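Local coordinates for 350aa long hypothetical aspartate-semialdehyde dehydrogenase (PDB 2EP5), which probably catalyses the NADPH-dependent reduction of malonyl-CoA to 3-oxopropanoate (malonate semialdehyde), as a member of the aspartate-semialdehyde dehydrogenase family, at residues P149-I160 with E204-L215; V242-N253 with N318-L329. All coordinates share one frame; numbering follows the deposited sequence.

Interaction 1. Residues P149-I160 with E204-L215; sequences PNCTAAIMSMPI and EEDKIAKELTKL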
loop_
_atom_site.group_PDB
_atom_site.type_symbol
_atom_site.label_atom_id
_atom_site.label_comp_id
_atom_site.label_asym_id
_atom_site.label_seq_id
_atom_site.Cartn_x
_atom_site.Cartn_y
_atom_site.Cartn_z
ATOM N N PRO A 149 -14.427 -3.309 26.862
ATOM C CA PRO A 149 -12.996 -3.577 26.717
ATOM C C PRO A 149 -12.285 -3.077 25.468
ATOM O O PRO A 149 -12.898 -2.594 24.514
ATOM C CB PRO A 149 -12.931 -5.098 26.827
ATOM C CG PRO A 149 -14.187 -5.514 26.114
ATOM C CD PRO A 149 -15.219 -4.537 26.663
ATOM N N ASN A 150 -10.964 -3.201 25.511
ATOM C CA ASN A 150 -10.087 -2.856 24.405
ATOM C C ASN A 150 -10.607 -3.650 23.199
ATOM O O ASN A 150 -10.974 -4.825 23.333
ATOM C CB ASN A 150 -8.649 -3.255 24.782
ATOM C CG ASN A 150 -7.750 -3.462 23.581
ATOM O OD1 ASN A 150 -7.662 -4.568 23.041
ATOM N ND2 ASN A 150 -7.076 -2.399 23.155
ATOM N N CYS A 151 -10.657 -3.007 22.035
ATOM C CA CYS A 151 -11.169 -3.652 20.825
ATOM C C CYS A 151 -10.581 -5.034 20.554
ATOM O O CYS A 151 -11.315 -5.979 20.253
ATOM C CB CYS A 151 -10.970 -2.733 19.606
ATOM S SG CYS A 151 -9.336 -1.979 19.443
ATOM N N THR A 152 -9.267 -5.161 20.680
ATOM C CA THR A 152 -8.610 -6.439 20.443
ATOM C C THR A 152 -9.061 -7.467 21.480
ATOM O O THR A 152 -9.322 -8.626 21.152
ATOM C CB THR A 152 -7.083 -6.296 20.518
ATOM O OG1 THR A 152 -6.671 -5.201 19.692
ATOM C CG2 THR A 152 -6.405 -7.578 20.040
ATOM N N ALA A 153 -9.145 -7.031 22.734
ATOM C CA ALA A 153 -9.574 -7.902 23.817
ATOM C C ALA A 153 -10.980 -8.397 23.519
ATOM O O ALA A 153 -11.273 -9.593 23.644
ATOM C CB ALA A 153 -9.562 -7.139 25.137
ATOM N N ALA A 154 -11.848 -7.464 23.130
ATOM C CA ALA A 154 -13.231 -7.786 22.806
ATOM C C ALA A 154 -13.282 -8.880 21.746
ATOM O O ALA A 154 -14.001 -9.868 21.890
ATOM C CB ALA A 154 -13.947 -6.547 22.302
ATOM N N ILE A 155 -12.506 -8.702 20.682
ATOM C CA ILE A 155 -12.482 -9.673 19.602
ATOM C C ILE A 155 -11.939 -11.028 20.066
ATOM O O ILE A 155 -12.543 -12.069 19.806
ATOM C CB ILE A 155 -11.651 -9.131 18.404
ATOM C CG1 ILE A 155 -12.322 -7.860 17.857
ATOM C CG2 ILE A 155 -11.546 -10.192 17.301
ATOM C CD1 ILE A 155 -11.514 -7.113 16.808
ATOM N N MET A 156 -10.811 -11.011 20.768
ATOM C CA MET A 156 -10.195 -12.242 21.263
ATOM C C MET A 156 -11.068 -13.035 22.239
ATOM O O MET A 156 -11.035 -14.267 22.250
ATOM C CB MET A 156 -8.871 -11.925 21.955
ATOM C CG MET A 156 -7.829 -11.268 21.076
ATOM S SD MET A 156 -7.514 -12.161 19.538
ATOM C CE MET A 156 -7.527 -10.771 18.363
ATOM N N SER A 157 -11.848 -12.334 23.060
ATOM C CA SER A 157 -12.692 -12.997 24.048
ATOM C C SER A 157 -13.800 -13.860 23.463
ATOM O O SER A 157 -14.222 -14.832 24.090
ATOM C CB SER A 157 -13.304 -11.965 25.002
ATOM O OG SER A 157 -14.211 -11.100 24.339
ATOM N N MET A 158 -14.265 -13.519 22.263
ATOM C CA MET A 158 -15.345 -14.270 21.630
ATOM C C MET A 158 -15.083 -15.774 21.522
ATOM O O MET A 158 -15.883 -16.580 21.996
ATOM C CB MET A 158 -15.649 -13.700 20.243
ATOM C CG MET A 158 -16.062 -12.239 20.254
ATOM S SD MET A 158 -17.571 -11.969 21.194
ATOM C CE MET A 158 -18.821 -12.284 19.947
ATOM N N PRO A 159 -13.965 -16.175 20.894
ATOM C CA PRO A 159 -13.708 -17.612 20.782
ATOM C C PRO A 159 -13.261 -18.280 22.084
ATOM O O PRO A 159 -13.492 -19.470 22.286
ATOM C CB PRO A 159 -12.646 -17.684 19.692
ATOM C CG PRO A 159 -11.870 -16.447 19.914
ATOM C CD PRO A 159 -12.933 -15.400 20.181
ATOM N N ILE A 160 -12.631 -17.508 22.963
ATOM C CA ILE A 160 -12.140 -18.017 24.229
ATOM C C ILE A 160 -13.237 -18.405 25.227
ATOM O O ILE A 160 -13.161 -19.466 25.851
ATOM C CB ILE A 160 -11.191 -16.988 24.885
ATOM C CG1 ILE A 160 -9.894 -16.906 24.080
ATOM C CG2 ILE A 160 -10.887 -17.381 26.327
ATOM C CD1 ILE A 160 -8.933 -15.853 24.580
ATOM N N GLU A 204 -0.877 -2.235 24.597
ATOM C CA GLU A 204 -1.876 -3.152 24.059
ATOM C C GLU A 204 -1.797 -4.561 24.629
ATOM O O GLU A 204 -2.818 -5.166 24.926
ATOM C CB GLU A 204 -1.747 -3.242 22.536
ATOM C CG GLU A 204 -2.964 -3.846 21.840
ATOM C CD GLU A 204 -4.155 -2.893 21.821
ATOM O OE1 GLU A 204 -4.050 -1.785 22.411
ATOM O OE2 GLU A 204 -5.194 -3.253 21.217
ATOM N N GLU A 205 -0.587 -5.086 24.771
ATOM C CA GLU A 205 -0.413 -6.449 25.264
ATOM C C GLU A 205 -0.867 -6.662 26.705
ATOM O O GLU A 205 -1.491 -7.668 27.014
ATOM C CB GLU A 205 1.051 -6.877 25.059
ATOM C CG GLU A 205 1.411 -6.854 23.579
ATOM C CD GLU A 205 2.898 -6.810 23.294
ATOM O OE1 GLU A 205 3.638 -6.075 23.982
ATOM O OE2 GLU A 205 3.321 -7.500 22.350
ATOM N N ASP A 206 -0.579 -5.703 27.574
ATOM C CA ASP A 206 -0.978 -5.806 28.963
ATOM C C ASP A 206 -2.499 -5.680 29.104
ATOM O O ASP A 206 -3.119 -6.409 29.881
ATOM C CB ASP A 206 -0.271 -4.731 29.784
ATOM C CG ASP A 206 -0.406 -4.960 31.274
ATOM O OD1 ASP A 206 -0.055 -6.073 31.732
ATOM O OD2 ASP A 206 -0.862 -4.033 31.985
ATOM N N LYS A 207 -3.098 -4.757 28.349
ATOM C CA LYS A 207 -4.548 -4.563 28.382
ATOM C C LYS A 207 -5.289 -5.810 27.902
ATOM O O LYS A 207 -6.340 -6.169 28.440
ATOM C CB LYS A 207 -4.953 -3.386 27.494
ATOM C CG LYS A 207 -4.543 -2.023 28.012
ATOM C CD LYS A 207 -4.920 -0.946 27.016
ATOM C CE LYS A 207 -4.419 0.418 27.458
ATOM N NZ LYS A 207 -4.593 1.428 26.377
ATOM N N ILE A 208 -4.744 -6.468 26.884
ATOM C CA ILE A 208 -5.379 -7.662 26.349
ATOM C C ILE A 208 -5.414 -8.770 27.386
ATOM O O ILE A 208 -6.480 -9.292 27.708
ATOM C CB ILE A 208 -4.644 -8.174 25.083
ATOM C CG1 ILE A 208 -4.887 -7.204 23.922
ATOM C CG2 ILE A 208 -5.115 -9.594 24.729
ATOM C CD1 ILE A 208 -4.222 -7.614 22.624
ATOM N N ALA A 209 -4.245 -9.125 27.907
ATOM C CA ALA A 209 -4.136 -10.185 28.903
ATOM C C ALA A 209 -4.991 -9.937 30.147
ATOM O O ALA A 209 -5.755 -10.804 30.559
ATOM C CB ALA A 209 -2.666 -10.383 29.303
ATOM N N LYS A 210 -4.867 -8.760 30.744
ATOM C CA LYS A 210 -5.639 -8.455 31.942
ATOM C C LYS A 210 -7.143 -8.402 31.696
ATOM O O LYS A 210 -7.919 -9.054 32.402
ATOM C CB LYS A 210 -5.174 -7.130 32.550
ATOM C CG LYS A 210 -3.730 -7.150 33.030
ATOM C CD LYS A 210 -3.385 -5.876 33.808
ATOM C CE LYS A 210 -1.899 -5.832 34.167
ATOM N NZ LYS A 210 -1.453 -7.105 34.812
ATOM N N GLU A 211 -7.558 -7.627 30.698
ATOM C CA GLU A 211 -8.980 -7.496 30.388
ATOM C C GLU A 211 -9.626 -8.828 30.042
ATOM O O GLU A 211 -10.778 -9.074 30.381
ATOM C CB GLU A 211 -9.184 -6.499 29.248
ATOM C CG GLU A 211 -9.031 -5.056 29.686
ATOM C CD GLU A 211 -9.177 -4.075 28.535
ATOM O OE1 GLU A 211 -10.051 -4.291 27.672
ATOM O OE2 GLU A 211 -8.424 -3.082 28.504
ATOM N N LEU A 212 -8.880 -9.693 29.369
ATOM C CA LEU A 212 -9.401 -11.007 29.006
ATOM C C LEU A 212 -9.731 -11.782 30.297
ATOM O O LEU A 212 -10.662 -12.593 30.338
ATOM C CB LEU A 212 -8.353 -11.750 28.170
ATOM C CG LEU A 212 -8.773 -12.428 26.859
ATOM C CD1 LEU A 212 -9.673 -11.530 26.044
ATOM C CD2 LEU A 212 -7.525 -12.798 26.077
ATOM N N THR A 213 -8.966 -11.505 31.353
ATOM C CA THR A 213 -9.162 -12.143 32.657
ATOM C C THR A 213 -10.505 -11.756 33.293
ATOM O O THR A 213 -11.169 -12.581 33.936
ATOM C CB THR A 213 -8.012 -11.757 33.619
ATOM O OG1 THR A 213 -6.866 -12.572 33.342
ATOM C CG2 THR A 213 -8.422 -11.935 35.042
ATOM N N LYS A 214 -10.909 -10.502 33.109
ATOM C CA LYS A 214 -12.170 -10.025 33.661
ATOM C C LYS A 214 -13.357 -10.395 32.774
ATOM O O LYS A 214 -14.420 -10.753 33.270
ATOM C CB LYS A 214 -12.120 -8.512 33.845
ATOM C CG LYS A 214 -13.307 -7.944 34.598
ATOM C CD LYS A 214 -13.100 -6.460 34.863
ATOM C CE LYS A 214 -14.238 -5.874 35.675
ATOM N NZ LYS A 214 -13.953 -4.459 36.020
ATOM N N LEU A 215 -13.176 -10.309 31.460
ATOM C CA LEU A 215 -14.245 -10.650 30.524
ATOM C C LEU A 215 -14.693 -12.096 30.680
ATOM O O LEU A 215 -15.880 -12.407 30.543
ATOM C CB LEU A 215 -13.779 -10.420 29.090
ATOM C CG LEU A 215 -13.568 -8.951 28.729
ATOM C CD1 LEU A 215 -12.851 -8.850 27.389
ATOM C CD2 LEU A 215 -14.920 -8.229 28.707
#
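Helices 151-160 and 204-215 cross at -46°, their axes 8.8 Å apart at closest approach; the nearest CA atoms, of Ala153 and Ile208, are 4.9 Å apart, where the small alanine lets the backbones approach. Two glutamates grip the N-terminal end of the first helix. Glu211, extended beyond CG, brings OE1 to the backbone N of Asn150 at 2.6 Å; the N-H points almost straight at its syn lone pair, while OE2 forms a salt bridge with Arg112. Glu204 bends at chi2 to present OE2 to two donors here, Asn150 ND2 at 2.8 Å and Thr152 OG1 at 2.9 Å, and to Gln178 beyond the two helices. The amide meets this oxygen from above the carboxylate plane, whereas the hydroxyl arrives nearly along the C-O axis. With CG of Asn150 swung away from its own N (chi1 157°), OD1 caps the helix through Ala153 N, 2.9 Å away. Replacing Asn150 by alanine is likely to leave Ala153 N without its cap and to cost the Glu204 carboxylate one of its donors. Further along, Leu212 is a knob set among Ala153, Met156, Ser157 and Ile160, with its CD2 3.7 Å from Ile160 CD1. Leu215 lies against the ring of Pro149 through both methyls, and Ile208 CD1 presses on Thr152 CG2 at 3.4 Å. The N-capped helix start carries Cys151, the predicted acyl-thioester nucleophile, which points away from helix 204-215; a catalytic cysteine at a helix N terminus is characteristic of the aspartate-semialdehyde dehydrogenase and glyceraldehyde-3-phosphate dehydrogenase families.

Interaction 2. Residues V242-N253 with N318-L329; sequences VGHMGVINIVTN and NVLRLVVLGDNL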
loop_
_atom_site.group_PDB
_atom_site.type_symbol
_atom_site.label_atom_id
_atom_site.label_comp_id
_atom_site.label_asym_id
_atom_site.label_seq_id
_atom_site.Cartn_x
_atom_site.Cartn_y
_atom_site.Cartn_z
ATOM N N VAL A 242 -9.025 -1.663 8.343
ATOM C CA VAL A 242 -9.914 -2.099 9.404
ATOM C C VAL A 242 -9.878 -3.593 9.603
ATOM O O VAL A 242 -9.822 -4.354 8.635
ATOM C CB VAL A 242 -11.374 -1.702 9.093
ATOM C CG1 VAL A 242 -12.269 -2.024 10.296
ATOM C CG2 VAL A 242 -11.439 -0.221 8.720
ATOM N N GLY A 243 -9.926 -4.012 10.865
ATOM C CA GLY A 243 -9.922 -5.429 11.171
ATOM C C GLY A 243 -8.701 -5.870 11.948
ATOM O O GLY A 243 -7.565 -5.650 11.510
ATOM N N HIS A 244 -8.940 -6.465 13.115
ATOM C CA HIS A 244 -7.879 -6.975 13.974
ATOM C C HIS A 244 -7.868 -8.494 13.890
ATOM O O HIS A 244 -8.882 -9.155 14.141
ATOM C CB HIS A 244 -8.107 -6.575 15.431
ATOM C CG HIS A 244 -7.775 -5.147 15.726
ATOM N ND1 HIS A 244 -7.189 -4.313 14.798
ATOM C CD2 HIS A 244 -7.935 -4.409 16.850
ATOM C CE1 HIS A 244 -7.000 -3.123 15.339
ATOM N NE2 HIS A 244 -7.445 -3.155 16.583
ATOM N N MET A 245 -6.718 -9.045 13.532
ATOM C CA MET A 245 -6.583 -10.481 13.435
ATOM C C MET A 245 -5.821 -10.979 14.659
ATOM O O MET A 245 -4.985 -10.262 15.222
ATOM C CB MET A 245 -5.840 -10.851 12.149
ATOM C CG MET A 245 -5.597 -12.345 11.988
ATOM S SD MET A 245 -5.242 -12.808 10.278
ATOM C CE MET A 245 -6.764 -12.299 9.488
ATOM N N GLY A 246 -6.120 -12.203 15.078
ATOM C CA GLY A 246 -5.442 -12.767 16.226
ATOM C C GLY A 246 -5.174 -14.248 16.055
ATOM O O GLY A 246 -6.078 -15.017 15.708
ATOM N N VAL A 247 -3.922 -14.646 16.266
ATOM C CA VAL A 247 -3.550 -16.049 16.184
ATOM C C VAL A 247 -3.491 -16.512 17.629
ATOM O O VAL A 247 -2.630 -16.077 18.402
ATOM C CB VAL A 247 -2.166 -16.255 15.543
ATOM C CG1 VAL A 247 -1.828 -17.743 15.510
ATOM C CG2 VAL A 247 -2.162 -15.684 14.146
ATOM N N ILE A 248 -4.423 -17.386 17.991
ATOM C CA ILE A 248 -4.511 -17.892 19.344
ATOM C C ILE A 248 -4.008 -19.327 19.452
ATOM O O ILE A 248 -4.427 -20.206 18.696
ATOM C CB ILE A 248 -5.978 -17.796 19.851
ATOM C CG1 ILE A 248 -6.440 -16.331 19.779
ATOM C CG2 ILE A 248 -6.095 -18.335 21.289
ATOM C CD1 ILE A 248 -7.900 -16.111 20.147
ATOM N N ASN A 249 -3.083 -19.546 20.383
ATOM C CA ASN A 249 -2.535 -20.876 20.619
ATOM C C ASN A 249 -2.754 -21.275 22.069
ATOM O O ASN A 249 -2.107 -20.744 22.972
ATOM C CB ASN A 249 -1.037 -20.930 20.313
ATOM C CG ASN A 249 -0.736 -20.855 18.827
ATOM O OD1 ASN A 249 -0.689 -19.773 18.245
ATOM N ND2 ASN A 249 -0.544 -22.011 18.204
ATOM N N ILE A 250 -3.682 -22.196 22.293
ATOM C CA ILE A 250 -3.941 -22.658 23.643
ATOM C C ILE A 250 -3.047 -23.877 23.885
ATOM O O ILE A 250 -3.391 -25.001 23.505
ATOM C CB ILE A 250 -5.429 -23.019 23.817
ATOM C CG1 ILE A 250 -6.283 -21.769 23.563
ATOM C CG2 ILE A 250 -5.680 -23.556 25.217
ATOM C CD1 ILE A 250 -7.779 -21.974 23.766
ATOM N N VAL A 251 -1.887 -23.631 24.497
ATOM C CA VAL A 251 -0.908 -24.687 24.791
ATOM C C VAL A 251 -1.347 -25.495 26.002
ATOM O O VAL A 251 -1.247 -25.037 27.135
ATOM C CB VAL A 251 0.495 -24.088 25.076
ATOM C CG1 VAL A 251 1.538 -25.203 25.160
ATOM C CG2 VAL A 251 0.858 -23.078 23.980
ATOM N N THR A 252 -1.817 -26.712 25.754
ATOM C CA THR A 252 -2.300 -27.573 26.826
ATOM C C THR A 252 -2.340 -29.038 26.407
ATOM O O THR A 252 -2.401 -29.346 25.221
ATOM C CB THR A 252 -3.725 -27.148 27.242
ATOM O OG1 THR A 252 -4.244 -28.076 28.200
ATOM C CG2 THR A 252 -4.648 -27.101 26.021
ATOM N N ASN A 253 -2.310 -29.938 27.383
ATOM C CA ASN A 253 -2.363 -31.366 27.095
ATOM C C ASN A 253 -3.763 -31.921 27.345
ATOM O O ASN A 253 -3.985 -33.128 27.283
ATOM C CB ASN A 253 -1.329 -32.118 27.935
ATOM C CG ASN A 253 0.085 -31.979 27.386
ATOM O OD1 ASN A 253 1.006 -31.560 28.095
ATOM N ND2 ASN A 253 0.265 -32.340 26.117
ATOM N N ASN A 318 -0.098 -30.951 22.089
ATOM C CA ASN A 318 -0.145 -30.012 23.206
ATOM C C ASN A 318 -0.607 -28.595 22.824
ATOM O O ASN A 318 -0.227 -27.620 23.475
ATOM C CB ASN A 318 1.242 -29.973 23.871
ATOM C CG ASN A 318 1.237 -29.292 25.239
ATOM O OD1 ASN A 318 0.277 -29.403 26.003
ATOM N ND2 ASN A 318 2.328 -28.605 25.560
ATOM N N VAL A 319 -1.429 -28.469 21.785
ATOM C CA VAL A 319 -1.898 -27.143 21.395
ATOM C C VAL A 319 -3.099 -27.079 20.449
ATOM O O VAL A 319 -3.194 -27.814 19.459
ATOM C CB VAL A 319 -0.752 -26.306 20.768
ATOM C CG1 VAL A 319 -0.269 -26.957 19.485
ATOM C CG2 VAL A 319 -1.232 -24.879 20.500
ATOM N N LEU A 320 -4.014 -26.175 20.779
ATOM C CA LEU A 320 -5.205 -25.946 19.981
ATOM C C LEU A 320 -4.987 -24.575 19.373
ATOM O O LEU A 320 -4.874 -23.582 20.100
ATOM C CB LEU A 320 -6.451 -25.909 20.865
ATOM C CG LEU A 320 -7.850 -25.964 20.236
ATOM C CD1 LEU A 320 -8.713 -24.894 20.890
ATOM C CD2 LEU A 320 -7.798 -25.762 18.733
ATOM N N ARG A 321 -4.905 -24.514 18.049
ATOM C CA ARG A 321 -4.701 -23.233 17.390
ATOM C C ARG A 321 -5.921 -22.775 16.607
ATOM O O ARG A 321 -6.717 -23.587 16.136
ATOM C CB ARG A 321 -3.508 -23.275 16.433
ATOM C CG ARG A 321 -3.220 -21.889 15.851
ATOM C CD ARG A 321 -2.662 -21.946 14.454
ATOM N NE ARG A 321 -3.477 -22.766 13.560
ATOM C CZ ARG A 321 -3.039 -23.227 12.393
ATOM N NH1 ARG A 321 -1.811 -22.935 11.993
ATOM N NH2 ARG A 321 -3.806 -24.011 11.650
ATOM N N LEU A 322 -6.054 -21.461 16.465
ATOM C CA LEU A 322 -7.158 -20.887 15.720
ATOM C C LEU A 322 -6.873 -19.430 15.389
ATOM O O LEU A 322 -6.118 -18.761 16.098
ATOM C CB LEU A 322 -8.469 -21.024 16.508
ATOM C CG LEU A 322 -8.677 -20.321 17.849
ATOM C CD1 LEU A 322 -8.969 -18.842 17.626
ATOM C CD2 LEU A 322 -9.848 -20.959 18.565
ATOM N N VAL A 323 -7.456 -18.967 14.283
ATOM C CA VAL A 323 -7.306 -17.592 13.814
ATOM C C VAL A 323 -8.678 -16.920 13.846
ATOM O O VAL A 323 -9.659 -17.442 13.308
ATOM C CB VAL A 323 -6.753 -17.536 12.359
ATOM C CG1 VAL A 323 -6.676 -16.091 11.885
ATOM C CG2 VAL A 323 -5.358 -18.182 12.296
ATOM N N VAL A 324 -8.741 -15.761 14.487
ATOM C CA VAL A 324 -9.989 -15.025 14.599
ATOM C C VAL A 324 -9.824 -13.619 14.030
ATOM O O VAL A 324 -8.747 -13.026 14.098
ATOM C CB VAL A 324 -10.438 -14.933 16.066
ATOM C CG1 VAL A 324 -9.390 -14.180 16.876
ATOM C CG2 VAL A 324 -11.796 -14.249 16.159
ATOM N N LEU A 325 -10.902 -13.094 13.467
ATOM C CA LEU A 325 -10.884 -11.767 12.877
ATOM C C LEU A 325 -12.153 -11.040 13.283
ATOM O O LEU A 325 -13.213 -11.647 13.401
ATOM C CB LEU A 325 -10.804 -11.888 11.355
ATOM C CG LEU A 325 -10.571 -10.670 10.435
ATOM C CD1 LEU A 325 -11.856 -10.283 9.743
ATOM C CD2 LEU A 325 -9.989 -9.507 11.218
ATOM N N GLY A 326 -12.031 -9.739 13.516
ATOM C CA GLY A 326 -13.180 -8.940 13.891
ATOM C C GLY A 326 -13.005 -7.481 13.504
ATOM O O GLY A 326 -11.883 -7.004 13.334
ATOM N N ASP A 327 -14.119 -6.774 13.343
ATOM C CA ASP A 327 -14.086 -5.356 12.998
ATOM C C ASP A 327 -13.793 -4.635 14.318
ATOM O O ASP A 327 -14.633 -4.624 15.226
ATOM C CB ASP A 327 -15.449 -4.929 12.453
ATOM C CG ASP A 327 -15.458 -3.503 11.932
ATOM O OD1 ASP A 327 -14.767 -2.637 12.512
ATOM O OD2 ASP A 327 -16.180 -3.244 10.945
ATOM N N ASN A 328 -12.601 -4.053 14.429
ATOM C CA ASN A 328 -12.198 -3.347 15.650
ATOM C C ASN A 328 -13.032 -2.091 15.932
ATOM O O ASN A 328 -13.092 -1.625 17.072
ATOM C CB ASN A 328 -10.720 -2.957 15.560
ATOM C CG ASN A 328 -10.415 -2.158 14.310
ATOM O OD1 ASN A 328 -10.553 -2.666 13.191
ATOM N ND2 ASN A 328 -10.016 -0.901 14.486
ATOM N N LEU A 329 -13.667 -1.543 14.900
ATOM C CA LEU A 329 -14.488 -0.340 15.057
ATOM C C LEU A 329 -15.908 -0.621 15.550
ATOM O O LEU A 329 -16.516 0.200 16.244
ATOM C CB LEU A 329 -14.574 0.414 13.729
ATOM C CG LEU A 329 -13.285 0.967 13.122
ATOM C CD1 LEU A 329 -13.637 1.739 11.855
ATOM C CD2 LEU A 329 -12.579 1.885 14.126
#
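Asn328 lies flat over the imidazole of His244: its CB sits 3.4 Å from the ring centroid, 13° off the normal, as a CH-pi contact, and its amide is stacked with the ring, the planes 17° apart. The amide is fixed at both ends, since OD1 accepts from Gly243 N at 2.8 Å and ND2 is hydrogen-bonded to Ser181. CG of Asn328 stands between its own N and carbonyl carbon (chi1 55°), which lays the amide beside CB, stacked on the ring of the predicted proton acceptor, with OD1 turned to Gly243 N. His244 NE2 is buried by the contact and has no hydrogen-bond partner in the model. From here strands 244-251 and 319-326 run as an antiparallel pair in the centre of the mixed sheet of the dimerisation domain. One face, with Met245, Val247, Val319 and Arg321, packs on a second subunit; the other turns His244, Ile248 and Val324 toward helix 151-160. Ile248 pairs with Leu322, its N 2.9 Å from Leu322 O, and the two side chains lie alongside each other with their CD1 atoms 3.9 Å apart. Ile248 CD1 also reaches Val324 CG1 at 4.1 Å. At the far end, Asn318 occupies the tight turn from strand 308-316 into strand 319-326, with positive phi, and its backbone O accepts from Thr252 N at 2.9 Å, a bent bond met from above the carbonyl plane.

Overall arrangement
Leaving strand 144-147 at the edge of the parallel NAD-binding sheet, the chain enters helix 151-160, builds strand 171-178 and returns as helix 204-215, so interaction 1 closes a loop of 43 residues. Strand 230-237 follows, and strand 244-251 then opens interaction 2, which closes a longer loop of 64 residues that includes strand 308-316. The two loops are in series, neither nested nor crossing, yet they meet in space. Thr152 OG1 lies 3.2 Å from His244 CD2, and Met156 CE 3.6 Å from Gly246 CA. Strand 171-178, from inside the first loop, pairs with strand 244-251, and the predicted catalytic Cys151 and His244 face each other where helix and sheet join.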